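27kDa outer membrane protein (Silicibacter pomeroyi, PDB 3GYK) is probably a thiol-disulfide oxidoreductase of the DsbA-like thioredoxin family. Local coordinates at residues D69-Q81 / Q116-I130. Sequence-based numbering, arbitrary orientation.
Sequences DFAARAALAARQQ and QLQRDMEAPEVTAHI
Thr-127 OG1 is gripped end-on by the guanidinium of Arg-73, at 2.9 Å from NH2 and 3.3 Å from NH1. NH1 also donates to the backbone O of Met-121, 3.1 Å away and nearly in line with its C=O. Asp-69 OD2 also meets the guanidinium edge, in a long salt bridge to NE. In this conformer, one of two deposited, these bonds hold the group by its edge. Met-121, a selenomethionine, bends at its last torsion (chi3 69°). CE thus makes a CH-pi contact 3.4 Å from the Phe-70 centroid, and SE, farther off over the same face, makes a Met-aromatic contact. Leu-76 sets CD2 over the His-129 ring in a CH-pi contact, while that ring hydrogen-bonds Asn-13 and Glu-60. Ile-130 fits as a knob among Asp-69, Ala-72, Arg-73 and Leu-76. Ala-77 CB lies 3.6 Å from Met-121 N, and its small size lets the backbones come close. A water joins Ala-77 O, Gln-81 NE2 and Asp-120 OD2; Gln-81 OE1 accepts from Asp-113 N. Gln-116 NE2 donates to the same Asp-120 OD2 at 3.1 Å, and its amide lies against the Gln-81 side chain. With an alanine in place of Gln-116, Asp-120 OD2 would probably lose this donor and Gln-81 some cover. Helix 66-77 crosses helices 114-120 and 124-140 here, consistent with the helical insertion of DsbA-like thioredoxin folds.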
# COMPACT_ATOMS: atom_id res chain seq x y z
N ASP A 69 -12.57 -4.51 -0.88
CA ASP A 69 -12.58 -3.97 -2.23
C ASP A 69 -13.02 -2.50 -2.23
O ASP A 69 -12.37 -1.67 -2.88
CB ASP A 69 -13.47 -4.80 -3.15
CG ASP A 69 -13.29 -4.43 -4.61
OD1 ASP A 69 -12.26 -4.82 -5.19
OD2 ASP A 69 -14.18 -3.76 -5.17
N PHE A 70 -14.06 -2.18 -1.47
CA PHE A 70 -14.55 -0.81 -1.38
C PHE A 70 -13.42 0.11 -0.90
O PHE A 70 -13.16 1.15 -1.51
CB PHE A 70 -15.78 -0.72 -0.47
CG PHE A 70 -16.49 0.60 -0.53
CD1 PHE A 70 -17.66 0.73 -1.27
CD2 PHE A 70 -15.98 1.73 0.12
CE1 PHE A 70 -18.35 1.98 -1.36
CE2 PHE A 70 -16.66 2.97 0.05
CZ PHE A 70 -17.84 3.09 -0.70
N ALA A 71 -12.78 -0.28 0.19
CA ALA A 71 -11.68 0.47 0.78
C ALA A 71 -10.52 0.70 -0.20
O ALA A 71 -10.01 1.83 -0.32
CB ALA A 71 -11.19 -0.26 2.04
N ALA A 72 -10.08 -0.36 -0.89
CA ALA A 72 -9.01 -0.23 -1.89
C ALA A 72 -9.42 0.74 -3.02
O ALA A 72 -8.61 1.60 -3.40
CB ALA A 72 -8.62 -1.58 -2.44
N ARG A 73 -10.64 0.60 -3.53
CA ARG A 73 -11.11 1.50 -4.60
C ARG A 73 -11.14 2.95 -4.10
O ARG A 73 -10.67 3.87 -4.79
CB ARG A 73 -12.48 1.09 -5.13
CG ARG A 73 -12.43 -0.27 -5.84
CD ARG A 73 -13.70 -0.56 -6.59
NE ARG A 73 -13.42 -1.61 -7.55
CZ ARG A 73 -13.06 -1.39 -8.81
NH1 ARG A 73 -12.98 -0.14 -9.28
NH2 ARG A 73 -12.80 -2.40 -9.62
N ALA A 74 -11.67 3.13 -2.89
CA ALA A 74 -11.81 4.47 -2.29
C ALA A 74 -10.44 5.10 -2.11
O ALA A 74 -10.24 6.28 -2.43
CB ALA A 74 -12.50 4.35 -0.96
N ALA A 75 -9.49 4.32 -1.59
CA ALA A 75 -8.15 4.83 -1.37
C ALA A 75 -7.53 5.27 -2.69
O ALA A 75 -7.01 6.39 -2.79
CB ALA A 75 -7.26 3.76 -0.65
N LEU A 76 -7.59 4.42 -3.71
CA LEU A 76 -7.01 4.78 -5.01
C LEU A 76 -7.71 6.01 -5.58
O LEU A 76 -7.05 6.87 -6.15
CB LEU A 76 -7.08 3.61 -6.00
CG LEU A 76 -6.16 2.44 -5.63
CD1 LEU A 76 -6.56 1.14 -6.38
CD2 LEU A 76 -4.67 2.82 -5.84
N ALA A 77 -9.05 6.08 -5.43
CA ALA A 77 -9.78 7.28 -5.87
C ALA A 77 -9.32 8.57 -5.16
O ALA A 77 -9.38 9.66 -5.76
CB ALA A 77 -11.33 7.10 -5.71
N ALA A 78 -8.88 8.45 -3.91
CA ALA A 78 -8.44 9.62 -3.15
C ALA A 78 -7.21 10.31 -3.76
O ALA A 78 -6.92 11.48 -3.46
CB ALA A 78 -8.17 9.27 -1.68
N ARG A 79 -6.50 9.60 -4.64
CA ARG A 79 -5.38 10.24 -5.36
C ARG A 79 -5.87 11.47 -6.15
O ARG A 79 -5.13 12.46 -6.29
CB ARG A 79 -4.70 9.25 -6.30
CG ARG A 79 -3.98 8.13 -5.56
CD ARG A 79 -3.44 7.07 -6.52
NE ARG A 79 -4.45 6.45 -7.38
CZ ARG A 79 -4.17 5.60 -8.35
NH1 ARG A 79 -2.90 5.26 -8.56
NH2 ARG A 79 -5.13 5.11 -9.13
N GLN A 80 -7.11 11.41 -6.64
CA GLN A 80 -7.65 12.49 -7.46
C GLN A 80 -7.86 13.76 -6.65
O GLN A 80 -7.98 14.85 -7.22
CB GLN A 80 -8.95 12.07 -8.16
CG GLN A 80 -8.81 10.85 -9.06
CD GLN A 80 -7.56 10.91 -9.92
OE1 GLN A 80 -7.33 11.90 -10.62
NE2 GLN A 80 -6.72 9.85 -9.86
N GLN A 81 -7.88 13.62 -5.33
CA GLN A 81 -8.08 14.74 -4.42
C GLN A 81 -6.82 15.04 -3.63
O GLN A 81 -6.84 15.87 -2.72
CB GLN A 81 -9.26 14.46 -3.48
CG GLN A 81 -10.61 14.50 -4.20
CD GLN A 81 -11.77 14.24 -3.28
OE1 GLN A 81 -11.98 14.99 -2.32
NE2 GLN A 81 -12.56 13.20 -3.59
N GLN A 116 -17.58 13.00 -5.02
CA GLN A 116 -16.52 12.90 -6.02
C GLN A 116 -15.74 11.59 -5.85
O GLN A 116 -15.47 10.91 -6.85
CB GLN A 116 -15.57 14.08 -5.96
CG GLN A 116 -14.57 14.06 -7.12
CD GLN A 116 -13.41 14.99 -6.89
OE1 GLN A 116 -13.54 16.01 -6.20
NE2 GLN A 116 -12.25 14.64 -7.46
N LEU A 117 -15.39 11.25 -4.60
CA LEU A 117 -14.68 10.01 -4.32
C LEU A 117 -15.41 8.83 -4.93
O LEU A 117 -14.80 7.99 -5.58
CB LEU A 117 -14.53 9.80 -2.80
CG LEU A 117 -13.56 8.70 -2.37
CD1 LEU A 117 -12.13 9.18 -2.59
CD2 LEU A 117 -13.80 8.37 -0.90
N GLN A 118 -16.72 8.75 -4.72
CA GLN A 118 -17.49 7.61 -5.22
C GLN A 118 -17.60 7.57 -6.75
O GLN A 118 -17.66 6.47 -7.32
CB GLN A 118 -18.85 7.49 -4.53
CG GLN A 118 -18.68 7.11 -3.06
CD GLN A 118 -19.96 6.91 -2.32
OE1 GLN A 118 -20.42 5.77 -2.15
NE2 GLN A 118 -20.56 7.99 -1.84
N ARG A 119 -17.58 8.74 -7.41
CA ARG A 119 -17.50 8.83 -8.88
C ARG A 119 -16.15 8.26 -9.32
O ARG A 119 -16.07 7.40 -10.21
CB ARG A 119 -17.62 10.28 -9.39
CG ARG A 119 -19.02 10.85 -9.50
CD ARG A 119 -19.04 12.15 -10.31
NE ARG A 119 -18.17 13.19 -9.74
CZ ARG A 119 -18.58 14.12 -8.88
NH1 ARG A 119 -19.84 14.16 -8.49
NH2 ARG A 119 -17.73 15.03 -8.42
N ASP A 120 -15.09 8.75 -8.67
CA ASP A 120 -13.72 8.38 -9.03
C ASP A 120 -13.41 6.91 -8.75
O ASP A 120 -12.52 6.32 -9.37
CB ASP A 120 -12.70 9.32 -8.36
CG ASP A 120 -12.77 10.75 -8.90
OD1 ASP A 120 -13.30 10.95 -10.02
OD2 ASP A 120 -12.30 11.68 -8.21
N MSE A 121 -14.14 6.30 -7.81
CA MSE A 121 -13.96 4.87 -7.55
C MSE A 121 -14.24 3.97 -8.76
O MSE A 121 -13.70 2.86 -8.81
CB MSE A 121 -14.80 4.41 -6.35
CG MSE A 121 -14.18 4.83 -5.03
SE MSE A 121 -15.47 4.59 -3.57
CE MSE A 121 -15.53 2.60 -3.53
N GLU A 122 -15.05 4.44 -9.70
CA GLU A 122 -15.39 3.67 -10.89
C GLU A 122 -14.34 3.73 -12.00
O GLU A 122 -14.42 2.98 -12.97
CB GLU A 122 -16.71 4.15 -11.48
CG GLU A 122 -17.87 4.20 -10.50
CD GLU A 122 -19.18 4.56 -11.17
OE1 GLU A 122 -19.22 5.54 -11.96
OE2 GLU A 122 -20.18 3.86 -10.91
N ALA A 123 -13.36 4.64 -11.86
CA ALA A 123 -12.38 4.92 -12.93
C ALA A 123 -11.68 3.62 -13.34
O ALA A 123 -11.32 2.82 -12.48
CB ALA A 123 -11.33 5.95 -12.44
N PRO A 124 -11.48 3.42 -14.66
CA PRO A 124 -10.77 2.20 -15.05
C PRO A 124 -9.31 2.12 -14.54
O PRO A 124 -8.80 1.01 -14.38
CB PRO A 124 -10.83 2.21 -16.59
CG PRO A 124 -11.08 3.65 -16.96
CD PRO A 124 -11.95 4.19 -15.83
N GLU A 125 -8.64 3.24 -14.25
CA GLU A 125 -7.29 3.14 -13.65
C GLU A 125 -7.32 2.46 -12.26
O GLU A 125 -6.35 1.83 -11.84
CB GLU A 125 -6.57 4.50 -13.57
CG GLU A 125 -7.19 5.46 -12.58
CD GLU A 125 -6.47 6.81 -12.48
OE1 GLU A 125 -5.25 6.88 -12.75
OE2 GLU A 125 -7.14 7.80 -12.11
N VAL A 126 -8.46 2.56 -11.55
CA VAL A 126 -8.58 1.96 -10.22
C VAL A 126 -8.62 0.42 -10.39
O VAL A 126 -7.85 -0.34 -9.76
CB VAL A 126 -9.86 2.50 -9.47
CG1 VAL A 126 -10.14 1.68 -8.21
CG2 VAL A 126 -9.66 3.97 -9.09
N THR A 127 -9.51 -0.02 -11.28
CA THR A 127 -9.58 -1.42 -11.67
C THR A 127 -8.22 -1.96 -12.17
O THR A 127 -7.79 -3.05 -11.75
CB THR A 127 -10.64 -1.62 -12.73
OG1 THR A 127 -11.90 -1.23 -12.17
CG2 THR A 127 -10.70 -3.08 -13.17
N ALA A 128 -7.54 -1.17 -13.02
CA ALA A 128 -6.24 -1.56 -13.57
C ALA A 128 -5.22 -1.77 -12.45
O ALA A 128 -4.45 -2.75 -12.50
CB ALA A 128 -5.72 -0.55 -14.64
N HIS A 129 -5.20 -0.89 -11.45
CA HIS A 129 -4.25 -1.06 -10.33
C HIS A 129 -4.51 -2.38 -9.60
O HIS A 129 -3.61 -3.19 -9.37
CB HIS A 129 -4.31 0.09 -9.34
CG HIS A 129 -3.44 -0.11 -8.14
ND1 HIS A 129 -2.22 0.52 -7.99
CD2 HIS A 129 -3.57 -0.92 -7.05
CE1 HIS A 129 -1.66 0.14 -6.85
NE2 HIS A 129 -2.45 -0.74 -6.27
N ILE A 130 -5.76 -2.60 -9.21
CA ILE A 130 -6.07 -3.79 -8.40
C ILE A 130 -5.79 -5.07 -9.18
O ILE A 130 -5.24 -6.03 -8.62
CB ILE A 130 -7.53 -3.72 -7.88
CG1 ILE A 130 -7.68 -2.56 -6.89
CG2 ILE A 130 -7.91 -5.05 -7.20
CD1 ILE A 130 -9.16 -2.14 -6.60
O HOH W 1 -11.68 11.29 -5.67